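Local coordinates for protein aminotransferase, class IV (Brucella abortus, PDB 4TVI) that probably transfers the amino group of leucine, isoleucine and valine to 2-oxoglutarate, using pyridoxal 5'-phosphate as cofactor, at residues G67-E72 and E150-V155; M125-E130 and D144-L149; I162-F167 and K196-H201; G225-T230 and G254-E259. All blocks are in the same frame, centred on the assembly; numbering follows the deposited sequence. Where two conformers were deposited one is given.

Contact 1: residues G67-E72 and E150-V155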
loop_
_atom_site.group_PDB
_atom_site.type_symbol
_atom_site.label_atom_id
_atom_site.label_comp_id
_atom_site.label_asym_id
_atom_site.label_seq_id
_atom_site.Cartn_x
_atom_site.Cartn_y
_atom_site.Cartn_z
ATOM N N GLY A 67 -8.525 11.645 -8.813
ATOM C CA GLY A 67 -9.702 12.339 -8.337
ATOM C C GLY A 67 -9.981 13.601 -9.117
ATOM O O GLY A 67 -9.133 14.490 -9.182
ATOM N N ALA A 68 -11.160 13.674 -9.726
ATOM C CA ALA A 68 -11.621 14.915 -10.338
ATOM C C ALA A 68 -12.908 15.370 -9.655
ATOM O O ALA A 68 -13.458 14.655 -8.814
ATOM C CB ALA A 68 -11.834 14.735 -11.827
ATOM N N ARG A 69 -13.397 16.550 -10.018
ATOM C CA ARG A 69 -14.548 17.122 -9.325
ATOM C C ARG A 69 -15.536 17.798 -10.269
ATOM O O ARG A 69 -15.150 18.602 -11.117
ATOM C CB ARG A 69 -14.078 18.132 -8.276
ATOM C CG ARG A 69 -15.091 18.441 -7.181
ATOM C CD ARG A 69 -15.144 17.339 -6.126
ATOM N NE ARG A 69 -15.749 17.812 -4.885
ATOM C CZ ARG A 69 -17.038 17.690 -4.585
ATOM N NH1 ARG A 69 -17.864 17.103 -5.441
ATOM N NH2 ARG A 69 -17.503 18.156 -3.431
ATOM N N LEU A 70 -16.813 17.470 -10.111
ATOM C CA LEU A 70 -17.885 18.224 -10.749
ATOM C C LEU A 70 -18.526 19.137 -9.712
ATOM O O LEU A 70 -18.989 18.666 -8.674
ATOM C CB LEU A 70 -18.934 17.292 -11.357
ATOM C CG LEU A 70 -20.251 17.963 -11.759
ATOM C CD1 LEU A 70 -20.036 18.944 -12.912
ATOM C CD2 LEU A 70 -21.325 16.923 -12.099
ATOM N N PHE A 71 -18.520 20.441 -9.966
ATOM C CA PHE A 71 -19.170 21.375 -9.056
ATOM C C PHE A 71 -19.629 22.618 -9.808
ATOM O O PHE A 71 -18.927 23.106 -10.695
ATOM C CB PHE A 71 -18.230 21.758 -7.901
ATOM C CG PHE A 71 -17.047 22.588 -8.323
ATOM C CD1 PHE A 71 -15.876 21.983 -8.750
ATOM C CD2 PHE A 71 -17.106 23.975 -8.286
ATOM C CE1 PHE A 71 -14.783 22.743 -9.139
ATOM C CE2 PHE A 71 -16.018 24.745 -8.677
ATOM C CZ PHE A 71 -14.854 24.127 -9.101
ATOM N N GLU A 72 -20.813 23.116 -9.456
ATOM C CA GLU A 72 -21.386 24.298 -10.096
ATOM C C GLU A 72 -21.395 24.165 -11.619
ATOM O O GLU A 72 -21.270 25.159 -12.344
ATOM C CB GLU A 72 -20.625 25.554 -9.666
ATOM C CG GLU A 72 -20.679 25.790 -8.166
ATOM C CD GLU A 72 -19.723 26.869 -7.697
ATOM O OE1 GLU A 72 -19.345 27.738 -8.514
ATOM O OE2 GLU A 72 -19.347 26.840 -6.505
ATOM N N GLU A 150 -19.352 9.675 -6.983
ATOM C CA GLU A 150 -20.126 9.874 -5.765
ATOM C C GLU A 150 -20.660 11.299 -5.662
ATOM O O GLU A 150 -19.908 12.265 -5.803
ATOM C CB GLU A 150 -19.285 9.549 -4.530
ATOM C CG GLU A 150 -20.070 9.592 -3.226
ATOM C CD GLU A 150 -19.252 9.110 -2.038
ATOM O OE1 GLU A 150 -18.043 8.847 -2.217
ATOM O OE2 GLU A 150 -19.817 8.994 -0.930
ATOM N N ALA A 151 -21.960 11.419 -5.415
ATOM C CA ALA A 151 -22.580 12.714 -5.188
ATOM C C ALA A 151 -22.116 13.307 -3.860
ATOM O O ALA A 151 -22.473 12.820 -2.787
ATOM C CB ALA A 151 -24.094 12.589 -5.212
ATOM N N ILE A 152 -21.277 14.331 -3.941
ATOM C CA ILE A 152 -20.830 15.061 -2.760
ATOM C C ILE A 152 -20.979 16.560 -2.976
ATOM O O ILE A 152 -20.329 17.122 -3.854
ATOM C CB ILE A 152 -19.372 14.742 -2.418
ATOM C CG1 ILE A 152 -19.190 13.229 -2.248
ATOM C CG2 ILE A 152 -18.944 15.502 -1.162
ATOM C CD1 ILE A 152 -17.802 12.816 -1.813
ATOM N N PRO A 153 -21.848 17.212 -2.187
ATOM C CA PRO A 153 -22.068 18.653 -2.345
ATOM C C PRO A 153 -20.785 19.461 -2.139
ATOM O O PRO A 153 -20.030 19.194 -1.203
ATOM C CB PRO A 153 -23.094 18.972 -1.255
ATOM C CG PRO A 153 -23.798 17.676 -1.015
ATOM C CD PRO A 153 -22.735 16.629 -1.167
ATOM N N MET A 154 -20.549 20.437 -3.008
ATOM C CA MET A 154 -19.388 21.307 -2.885
ATOM C C MET A 154 -19.700 22.445 -1.928
ATOM O O MET A 154 -20.430 23.376 -2.267
ATOM C CB MET A 154 -18.978 21.855 -4.252
ATOM C CG MET A 154 -17.673 22.630 -4.259
ATOM S SD MET A 154 -16.256 21.534 -4.074
ATOM C CE MET A 154 -15.002 22.448 -4.965
ATOM N N VAL A 155 -19.158 22.349 -0.722
ATOM C CA VAL A 155 -19.416 23.322 0.330
ATOM C C VAL A 155 -18.208 24.222 0.573
ATOM O O VAL A 155 -17.064 23.781 0.451
ATOM C CB VAL A 155 -19.797 22.630 1.654
#

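Contact 2: residues M125-E130 and D144-L149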
loop_
_atom_site.group_PDB
_atom_site.type_symbol
_atom_site.label_atom_id
_atom_site.label_comp_id
_atom_site.label_asym_id
_atom_site.label_seq_id
_atom_site.Cartn_x
_atom_site.Cartn_y
_atom_site.Cartn_z
ATOM N N MET A 125 -9.993 4.261 -11.265
ATOM C CA MET A 125 -9.152 3.289 -10.569
ATOM C C MET A 125 -8.648 2.183 -11.499
ATOM O O MET A 125 -9.408 1.631 -12.293
ATOM C CB MET A 125 -9.919 2.671 -9.399
ATOM C CG MET A 125 -10.197 3.634 -8.253
ATOM S SD MET A 125 -11.235 2.914 -6.965
ATOM C CE MET A 125 -12.761 2.656 -7.868
ATOM N N TYR A 126 -7.359 1.879 -11.392
ATOM C CA TYR A 126 -6.732 0.769 -12.105
ATOM C C TYR A 126 -6.101 -0.183 -11.097
ATOM O O TYR A 126 -5.594 0.265 -10.069
ATOM C CB TYR A 126 -5.636 1.246 -13.052
ATOM C CG TYR A 126 -6.061 1.858 -14.364
ATOM C CD1 TYR A 126 -6.774 1.127 -15.306
ATOM C CD2 TYR A 126 -5.676 3.149 -14.691
ATOM C CE1 TYR A 126 -7.130 1.688 -16.526
ATOM C CE2 TYR A 126 -6.022 3.712 -15.897
ATOM C CZ TYR A 126 -6.750 2.982 -16.814
ATOM O OH TYR A 126 -7.088 3.558 -18.020
ATOM N N TRP A 127 -6.105 -1.477 -11.400
ATOM C CA TRP A 127 -5.481 -2.474 -10.533
ATOM C C TRP A 127 -5.226 -3.778 -11.291
ATOM O O TRP A 127 -5.816 -4.022 -12.343
ATOM C CB TRP A 127 -6.357 -2.742 -9.311
ATOM C CG TRP A 127 -7.622 -3.486 -9.645
ATOM C CD1 TRP A 127 -7.818 -4.839 -9.599
ATOM C CD2 TRP A 127 -8.861 -2.915 -10.089
ATOM N NE1 TRP A 127 -9.104 -5.143 -9.980
ATOM C CE2 TRP A 127 -9.765 -3.980 -10.289
ATOM C CE3 TRP A 127 -9.293 -1.607 -10.338
ATOM C CZ2 TRP A 127 -11.077 -3.778 -10.717
ATOM C CZ3 TRP A 127 -10.602 -1.408 -10.766
ATOM C CH2 TRP A 127 -11.476 -2.489 -10.953
ATOM N N ALA A 128 -4.359 -4.624 -10.749
ATOM C CA ALA A 128 -4.086 -5.915 -11.372
ATOM C C ALA A 128 -4.953 -7.005 -10.761
ATOM O O ALA A 128 -5.063 -7.103 -9.540
ATOM C CB ALA A 128 -2.618 -6.278 -11.238
ATOM N N GLU A 129 -5.572 -7.820 -11.614
ATOM C CA GLU A 129 -6.351 -8.957 -11.135
ATOM C C GLU A 129 -5.462 -10.163 -10.819
ATOM O O GLU A 129 -5.785 -10.957 -9.937
ATOM C CB GLU A 129 -7.416 -9.367 -12.155
ATOM C CG GLU A 129 -8.672 -8.525 -12.123
ATOM C CD GLU A 129 -9.471 -8.726 -10.850
ATOM O OE1 GLU A 129 -9.368 -9.818 -10.245
ATOM O OE2 GLU A 129 -10.199 -7.792 -10.450
ATOM N N GLU A 130 -4.356 -10.305 -11.548
ATOM C CA GLU A 130 -3.473 -11.462 -11.400
ATOM C C GLU A 130 -2.028 -11.051 -11.157
ATOM O O GLU A 130 -1.616 -9.947 -11.518
ATOM C CB GLU A 130 -3.522 -12.348 -12.645
ATOM C CG GLU A 130 -4.905 -12.667 -13.169
ATOM C CD GLU A 130 -4.844 -13.435 -14.474
ATOM O OE1 GLU A 130 -4.154 -14.477 -14.520
ATOM O OE2 GLU A 130 -5.468 -12.987 -15.457
ATOM N N ASP A 144 -7.401 -4.125 -14.738
ATOM C CA ASP A 144 -8.813 -3.815 -14.916
ATOM C C ASP A 144 -9.103 -2.388 -14.452
ATOM O O ASP A 144 -8.269 -1.754 -13.809
ATOM C CB ASP A 144 -9.693 -4.818 -14.166
ATOM C CG ASP A 144 -11.071 -4.973 -14.799
ATOM O OD1 ASP A 144 -11.416 -4.175 -15.703
ATOM O OD2 ASP A 144 -11.801 -5.905 -14.407
ATOM N N PHE A 145 -10.296 -1.899 -14.767
ATOM C CA PHE A 145 -10.648 -0.505 -14.526
ATOM C C PHE A 145 -12.008 -0.358 -13.861
ATOM O O PHE A 145 -12.910 -1.172 -14.075
ATOM C CB PHE A 145 -10.622 0.262 -15.852
ATOM C CG PHE A 145 -11.123 1.679 -15.762
ATOM C CD1 PHE A 145 -10.284 2.700 -15.344
ATOM C CD2 PHE A 145 -12.420 1.996 -16.134
ATOM C CE1 PHE A 145 -10.734 4.003 -15.277
ATOM C CE2 PHE A 145 -12.878 3.306 -16.070
ATOM C CZ PHE A 145 -12.036 4.308 -15.641
ATOM N N ALA A 146 -12.153 0.682 -13.052
ATOM C CA ALA A 146 -13.460 1.072 -12.543
ATOM C C ALA A 146 -13.484 2.577 -12.322
ATOM O O ALA A 146 -12.485 3.171 -11.915
ATOM C CB ALA A 146 -13.800 0.328 -11.262
ATOM N N LEU A 147 -14.623 3.191 -12.620
ATOM C CA LEU A 147 -14.796 4.628 -12.445
ATOM C C LEU A 147 -15.945 4.892 -11.480
ATOM O O LEU A 147 -17.109 4.659 -11.807
ATOM C CB LEU A 147 -15.059 5.303 -13.790
ATOM C CG LEU A 147 -15.258 6.819 -13.783
ATOM C CD1 LEU A 147 -14.037 7.522 -13.187
ATOM C CD2 LEU A 147 -15.532 7.306 -15.192
ATOM N N CYS A 148 -15.617 5.382 -10.292
ATOM C CA CYS A 148 -16.620 5.571 -9.251
ATOM C C CYS A 148 -16.997 7.040 -9.091
ATOM O O CYS A 148 -16.143 7.890 -8.810
ATOM C CB CYS A 148 -16.104 5.007 -7.921
ATOM S SG CYS A 148 -17.303 5.063 -6.568
ATOM N N LEU A 149 -18.281 7.327 -9.274
ATOM C CA LEU A 149 -18.807 8.677 -9.116
ATOM C C LEU A 149 -19.694 8.763 -7.886
ATOM O O LEU A 149 -20.660 8.005 -7.753
ATOM C CB LEU A 149 -19.602 9.112 -10.350
ATOM C CG LEU A 149 -18.938 8.952 -11.716
ATOM C CD1 LEU A 149 -19.792 9.599 -12.793
ATOM C CD2 LEU A 149 -17.528 9.509 -11.723
HETATM O O HOH W 1 -12.123 -7.102 -12.096
#

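Contact 3: residues I162-F167 and K196-H201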
loop_
_atom_site.group_PDB
_atom_site.type_symbol
_atom_site.label_atom_id
_atom_site.label_comp_id
_atom_site.label_asym_id
_atom_site.label_seq_id
_atom_site.Cartn_x
_atom_site.Cartn_y
_atom_site.Cartn_z
ATOM N N ILE A 162 -3.586 22.170 11.841
ATOM C CA ILE A 162 -2.485 21.235 11.650
ATOM C C ILE A 162 -1.568 21.153 12.862
ATOM O O ILE A 162 -1.500 22.068 13.685
ATOM C CB ILE A 162 -1.618 21.601 10.422
ATOM C CG1 ILE A 162 -1.101 23.036 10.536
ATOM C CG2 ILE A 162 -2.407 21.431 9.130
ATOM C CD1 ILE A 162 -0.134 23.418 9.433
ATOM N N THR A 163 -0.863 20.034 12.951
ATOM C CA THR A 163 0.194 19.844 13.929
ATOM C C THR A 163 1.290 19.069 13.216
ATOM O O THR A 163 1.158 18.746 12.034
ATOM C CB THR A 163 -0.291 19.078 15.183
ATOM O OG1 THR A 163 0.789 18.931 16.118
ATOM C CG2 THR A 163 -0.807 17.708 14.791
ATOM N N THR A 164 2.376 18.786 13.918
ATOM C CA THR A 164 3.440 17.983 13.346
ATOM C C THR A 164 3.118 16.511 13.526
ATOM O O THR A 164 2.228 16.154 14.298
ATOM C CB THR A 164 4.796 18.297 13.986
ATOM O OG1 THR A 164 4.681 18.181 15.407
ATOM C CG2 THR A 164 5.230 19.712 13.633
ATOM N N THR A 165 3.847 15.660 12.814
ATOM C CA THR A 165 3.688 14.222 12.958
ATOM C C THR A 165 5.050 13.557 13.121
ATOM O O THR A 165 6.065 14.058 12.631
ATOM C CB THR A 165 2.949 13.606 11.756
ATOM O OG1 THR A 165 2.933 12.179 11.889
ATOM C CG2 THR A 165 3.637 13.986 10.446
ATOM N N SER A 166 5.065 12.437 13.833
ATOM C CA SER A 166 6.294 11.707 14.085
ATOM C C SER A 166 6.728 10.932 12.849
ATOM O O SER A 166 7.845 10.440 12.771
ATOM C CB SER A 166 6.106 10.759 15.267
ATOM O OG SER A 166 5.188 9.738 14.930
ATOM N N PHE A 167 5.820 10.786 11.896
ATOM C CA PHE A 167 6.130 10.038 10.689
ATOM C C PHE A 167 6.555 10.958 9.553
ATOM O O PHE A 167 6.241 12.144 9.561
ATOM C CB PHE A 167 4.927 9.195 10.277
ATOM C CG PHE A 167 4.381 8.353 11.397
ATOM C CD1 PHE A 167 5.080 7.249 11.858
ATOM C CD2 PHE A 167 3.165 8.666 11.989
ATOM C CE1 PHE A 167 4.582 6.474 12.891
ATOM C CE2 PHE A 167 2.660 7.893 13.026
ATOM C CZ PHE A 167 3.369 6.796 13.475
ATOM N N LYS A 196 -5.254 13.689 15.003
ATOM C CA LYS A 196 -6.545 13.615 15.667
ATOM C C LYS A 196 -6.384 13.357 17.154
ATOM O O LYS A 196 -7.068 13.968 17.972
ATOM C CB LYS A 196 -7.395 12.517 15.025
ATOM C CG LYS A 196 -8.738 12.280 15.683
ATOM C CD LYS A 196 -9.473 11.149 14.968
ATOM C CE LYS A 196 -10.872 10.952 15.509
ATOM N NZ LYS A 196 -11.642 10.005 14.651
ATOM N N ALA A 197 -5.457 12.470 17.505
ATOM C CA ALA A 197 -5.209 12.182 18.914
ATOM C C ALA A 197 -4.715 13.432 19.635
ATOM O O ALA A 197 -5.047 13.656 20.796
ATOM C CB ALA A 197 -4.202 11.041 19.071
ATOM N N LYS A 198 -3.970 14.277 18.928
ATOM C CA LYS A 198 -3.394 15.462 19.557
ATOM C C LYS A 198 -4.354 16.640 19.527
ATOM O O LYS A 198 -4.055 17.702 20.068
ATOM C CB LYS A 198 -2.076 15.853 18.882
ATOM C CG LYS A 198 -0.997 14.789 18.995
ATOM C CD LYS A 198 0.387 15.379 18.810
ATOM C CE LYS A 198 0.676 15.742 17.380
ATOM N NZ LYS A 198 2.023 16.368 17.273
ATOM N N GLY A 199 -5.516 16.436 18.915
ATOM C CA GLY A 199 -6.559 17.442 18.889
ATOM C C GLY A 199 -6.524 18.346 17.672
ATOM O O GLY A 199 -6.976 19.489 17.733
ATOM N N PHE A 200 -5.998 17.831 16.562
ATOM C CA PHE A 200 -5.924 18.589 15.313
ATOM C C PHE A 200 -6.485 17.777 14.149
ATOM O O PHE A 200 -6.554 16.553 14.225
ATOM C CB PHE A 200 -4.482 19.004 15.033
ATOM C CG PHE A 200 -3.878 19.845 16.125
ATOM C CD1 PHE A 200 -3.249 19.255 17.208
ATOM C CD2 PHE A 200 -3.956 21.229 16.073
ATOM C CE1 PHE A 200 -2.705 20.026 18.216
ATOM C CE2 PHE A 200 -3.414 22.005 17.076
ATOM C CZ PHE A 200 -2.787 21.403 18.150
ATOM N N HIS A 201 -6.882 18.455 13.076
ATOM C CA HIS A 201 -7.511 17.783 11.940
ATOM C C HIS A 201 -6.506 17.044 11.075
ATOM O O HIS A 201 -6.807 15.998 10.507
ATOM C CB HIS A 201 -8.254 18.781 11.048
ATOM C CG HIS A 201 -9.356 19.513 11.738
ATOM N ND1 HIS A 201 -9.227 20.817 12.167
ATOM C CD2 HIS A 201 -10.617 19.135 12.054
ATOM C CE1 HIS A 201 -10.356 21.206 12.731
ATOM N NE2 HIS A 201 -11.217 20.205 12.672
#

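Contact 4: residues G225-T230 and G254-E259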
loop_
_atom_site.group_PDB
_atom_site.type_symbol
_atom_site.label_atom_id
_atom_site.label_comp_id
_atom_site.label_asym_id
_atom_site.label_seq_id
_atom_site.Cartn_x
_atom_site.Cartn_y
_atom_site.Cartn_z
ATOM N N GLY A 225 4.436 37.992 3.913
ATOM C CA GLY A 225 4.752 39.286 3.340
ATOM C C GLY A 225 4.146 39.501 1.964
ATOM O O GLY A 225 4.751 40.140 1.107
ATOM N N GLY A 226 2.956 38.952 1.746
ATOM C CA GLY A 226 2.263 39.136 0.483
ATOM C C GLY A 226 2.753 38.206 -0.608
ATOM O O GLY A 226 2.241 38.226 -1.731
ATOM N N GLU A 227 3.754 37.397 -0.281
ATOM C CA GLU A 227 4.279 36.415 -1.221
ATOM C C GLU A 227 3.790 35.021 -0.851
ATOM O O GLU A 227 3.563 34.727 0.319
ATOM C CB GLU A 227 5.806 36.437 -1.232
ATOM C CG GLU A 227 6.424 37.719 -1.757
ATOM C CD GLU A 227 7.921 37.581 -1.954
ATOM O OE1 GLU A 227 8.641 37.420 -0.945
ATOM O OE2 GLU A 227 8.375 37.626 -3.116
ATOM N N VAL A 228 3.615 34.167 -1.853
ATOM C CA VAL A 228 3.194 32.793 -1.615
ATOM C C VAL A 228 4.389 31.850 -1.717
ATOM O O VAL A 228 5.188 31.948 -2.652
ATOM C CB VAL A 228 2.101 32.363 -2.606
ATOM C CG1 VAL A 228 1.699 30.914 -2.377
ATOM C CG2 VAL A 228 0.893 33.281 -2.481
ATOM N N PHE A 229 4.513 30.956 -0.740
ATOM C CA PHE A 229 5.558 29.935 -0.735
ATOM C C PHE A 229 4.925 28.550 -0.651
ATOM O O PHE A 229 3.948 28.347 0.066
ATOM C CB PHE A 229 6.532 30.130 0.438
ATOM C CG PHE A 229 7.293 31.434 0.400
ATOM C CD1 PHE A 229 6.718 32.608 0.871
ATOM C CD2 PHE A 229 8.591 31.480 -0.091
ATOM C CE1 PHE A 229 7.422 33.805 0.845
ATOM C CE2 PHE A 229 9.300 32.677 -0.118
ATOM C CZ PHE A 229 8.715 33.836 0.350
ATOM N N THR A 230 5.489 27.603 -1.392
ATOM C CA THR A 230 5.019 26.230 -1.384
ATOM C C THR A 230 6.212 25.307 -1.625
ATOM O O THR A 230 7.135 25.672 -2.359
ATOM C CB THR A 230 3.922 26.003 -2.450
ATOM O OG1 THR A 230 3.326 24.711 -2.281
ATOM C CG2 THR A 230 4.492 26.111 -3.852
ATOM N N GLY A 254 -0.429 38.436 -10.831
ATOM C CA GLY A 254 0.638 39.309 -10.370
ATOM C C GLY A 254 1.186 38.956 -8.996
ATOM O O GLY A 254 1.983 39.701 -8.421
ATOM N N VAL A 255 0.772 37.811 -8.466
ATOM C CA VAL A 255 1.252 37.368 -7.163
ATOM C C VAL A 255 2.535 36.560 -7.316
ATOM O O VAL A 255 2.616 35.677 -8.168
ATOM C CB VAL A 255 0.200 36.507 -6.430
ATOM C CG1 VAL A 255 0.735 36.039 -5.073
ATOM C CG2 VAL A 255 -1.097 37.272 -6.266
ATOM N N SER A 256 3.546 36.875 -6.512
ATOM C CA SER A 256 4.774 36.087 -6.511
ATOM C C SER A 256 4.586 34.744 -5.801
ATOM O O SER A 256 4.173 34.694 -4.645
ATOM C CB SER A 256 5.911 36.858 -5.847
ATOM O OG SER A 256 6.254 37.999 -6.606
ATOM N N VAL A 257 4.892 33.660 -6.504
ATOM C CA VAL A 257 4.808 32.332 -5.928
ATOM C C VAL A 257 6.172 31.653 -5.999
ATOM O O VAL A 257 6.739 31.497 -7.081
ATOM C CB VAL A 257 3.764 31.459 -6.649
ATOM C CG1 VAL A 257 3.643 30.119 -5.955
ATOM C CG2 VAL A 257 2.418 32.164 -6.691
ATOM N N HIS A 258 6.697 31.248 -4.847
ATOM C CA HIS A 258 8.021 30.643 -4.812
ATOM C C HIS A 258 7.938 29.160 -4.476
ATOM O O HIS A 258 7.440 28.778 -3.418
ATOM C CB HIS A 258 8.917 31.363 -3.805
ATOM C CG HIS A 258 9.082 32.828 -4.079
ATOM N ND1 HIS A 258 9.651 33.309 -5.239
ATOM C CD2 HIS A 258 8.776 33.916 -3.332
ATOM C CE1 HIS A 258 9.674 34.630 -5.203
ATOM N NE2 HIS A 258 9.152 35.024 -4.055
ATOM N N GLU A 259 8.431 28.334 -5.393
ATOM C CA GLU A 259 8.555 26.900 -5.162
ATOM C C GLU A 259 9.953 26.588 -4.667
ATOM O O GLU A 259 10.892 26.466 -5.454
ATOM C CB GLU A 259 8.253 26.121 -6.433
ATOM C CG GLU A 259 6.848 26.351 -6.941
ATOM C CD GLU A 259 6.583 25.592 -8.217
ATOM O OE1 GLU A 259 6.406 24.355 -8.140
ATOM O OE2 GLU A 259 6.574 26.232 -9.292
HETATM O O HOH W 2 3.131 38.715 -4.396
HETATM O O HOH W 3 7.430 39.426 -4.611
#

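Contact 1: residues G67-E72 and E150-V155
F71 and M154 mark the closest backbone approach of 67-72 and 150-155, their CA atoms 6.2 Å apart, and no backbone hydrogen bond joins the two segments, so the contact is carried by side chains. R69 reaches across from within its strand and meets one carbonyl with two nitrogens: NH1 lies 2.9 Å from O of I152 and NH2 lies 3.0 Å from the same O. The grip is end-on, since NH1 and NH2, not NE, both donate to this oxygen, which sits almost in the guanidinium plane (4° out). At the acceptor NH1 is tilted 15° from the carbonyl plane whereas NH2 stands well above it. NE donates to the carbonyl of M279, a further bond that limits rotation of the group. A bend at chi2 (78°) turns the R69 chain toward the loop. The sulfur of M154 comes to 3.7 Å from NH2 of R69, at an oblique angle to the guanidinium. From there the methionine continues to F71: CE rests over one face of the ring, 4.0 Å from its centroid, while SD is oblique to it. Nearer the backbones, CB of F71 and CB of M154 are 3.7 Å apart. W307 also meets the F71 ring, and D119 accepts from the backbone N of M154. The pairing of M154 with F71 is a Met-aromatic contact with a CH-pi component, and with the R69 grip it ties strand 64-70, outermost in this chain's antiparallel sheet, to the chain leaving strand 143-151, across the end of strand 120-128.

Contact 2: residues M125-E130 and D144-L149
One water joins the two segments by donating to OE2 of E129 and to OD2 of D144, 2.6 Å from each, and OE2 is also gripped by NE1 of W127 and NH1 of R49 of the second subunit. The indole bond is 2.9 Å from NE1 of W127 to OE2 of E129 and nearly straight (170°); its N-H approaches from above the carboxylate plane, although OE2 lies in the plane of the indole. OE1 of E129 is held by S55, and K40 forms a salt bridge with D144. The cations probably offset the repulsion of like charges.

W127 and D144 lie side by side, with CB of D144 over the face of the six-membered ring, 4.2 Å from its centroid. Further along the ring, CH2 of W127 meets CB of A146 at 3.7 Å. On the other face of the sheet, CD1 of F145 sits over the Y126 ring, 3.5 Å from CE1 of Y126, with the ring planes at 55°. Pairs M125-A146 and W127-D144 are hydrogen-bonded (N of D144 to O of W127, 2.9 Å), and Y126-F145 between them is non-hydrogen-bonded. This alternation is that of an antiparallel beta ladder, here between strands 120-128 and 143-151.

Contact 3: residues I162-F167 and K196-H201
T163 and F200 cross at about a right angle, the threonine standing over the phenyl face: CB of T163 lies 3.9 Å from the ring centroid and 25° off the ring normal, a CH-pi contact. It is offset toward the rim, its nearest ring atom being CD1 of F200 at 3.6 Å. The other ortho carbon, CD2 of F200, comes to 3.5 Å from O of I162, which is oblique to the ring.

K198 crosses T163 obliquely and brings its amine to the polar branch of that residue. NZ of K198 is 3.1 Å from OG1 of T163 and 3.0 Å from O of T164, donating to both. A bend at chi3 (-73°) in an otherwise extended chain swings NZ onto these acceptors, and it meets the T164 carbonyl from above its plane. With OG1 of T163 anti to the backbone N (chi1 -179°), the hydroxyl is turned toward NZ of K198; D289 is its second partner.

Between K198, which donates, and F200, which packs, the chain turns at G199, whose positive phi and bonds back into the last helical turn make a Schellman motif. This ends helix 185-198 and leads into strand 202-206, which runs parallel to strand 160-164 in the mixed sheet: a beta-alpha-beta crossover. Further along, OG1 of T165 accepts from N of F167 at 3.2 Å, forming an ST turn. E194 in the helix is hydrogen-bonded to the hydroxyls of T165 and S166.

Contact 4: residues G225-T230 and G254-E259
NE2 of H258 donates to OE2 of E227 at 2.9 Å in a nearly straight His-carboxylate hydrogen bond. The oxygen lies close to the plane of the imidazole, while the donor stands well above the carboxylate plane, the two planes being nearly perpendicular (84°). A water donates to the same OE2 and is hydrogen-bonded to OG of S256, so this oxygen has two partners. A second water links O of G226 to N of S256, extending the polar seam beyond the first direct backbone bond.

Those backbone bonds are the evidence for parallel pairing: N of V228 to O of S256 at 2.9 Å, N of H258 to O of V228 at 2.8 Å, and N of T230 to O of H258 at 3.0 Å. V228 thus bonds through its N to S256 and through its O to H258, the residues flanking its partner V257, and the strand directions differ by 21°.

On the face carrying F229 and H258, the two rings lie side by side with planes at 44°, and CE2 of F229 comes to 3.5 Å from CD2 of H258. The other face is aliphatic near its start: CG2 of V228 meets CG1 of V255 at 3.8 Å, and CB of V228 meets CG2 of V257 at 4.1 Å. Further on, CG2 of T230 packs against CG of E259, whose carboxylate forms a salt bridge with R243.

Helix 241-252 connects the two strands in a beta-alpha-beta unit and covers this aliphatic face through L250, while V298 of helix 297-310 touches V228 and strand 219-224 flanks strand 227-231 on its other edge.

Contacts 1 and 2 share strand 143-151 and belong to the five-stranded antiparallel sheet, their centres about 21 Å apart; contact 2 pairs neighbouring strands, whereas contact 1 reaches past one strand. Contacts 3 and 4 belong to the mixed sheet, with centres about 26 Å apart and nearest atoms about 11 Å apart; contact 4 pairs two parallel strands, whereas contact 3 joins a strand to the helix end that leads to its parallel neighbour. Contacts 2 and 4 lie on opposite sides of the chain's centre, about 38 Å between centres. Contacts 2 and 3 both touch the second subunit. The cofactor-bearing lysine, K180, falls in the sequence between the two segments of contact 3, ahead of helix 185-198.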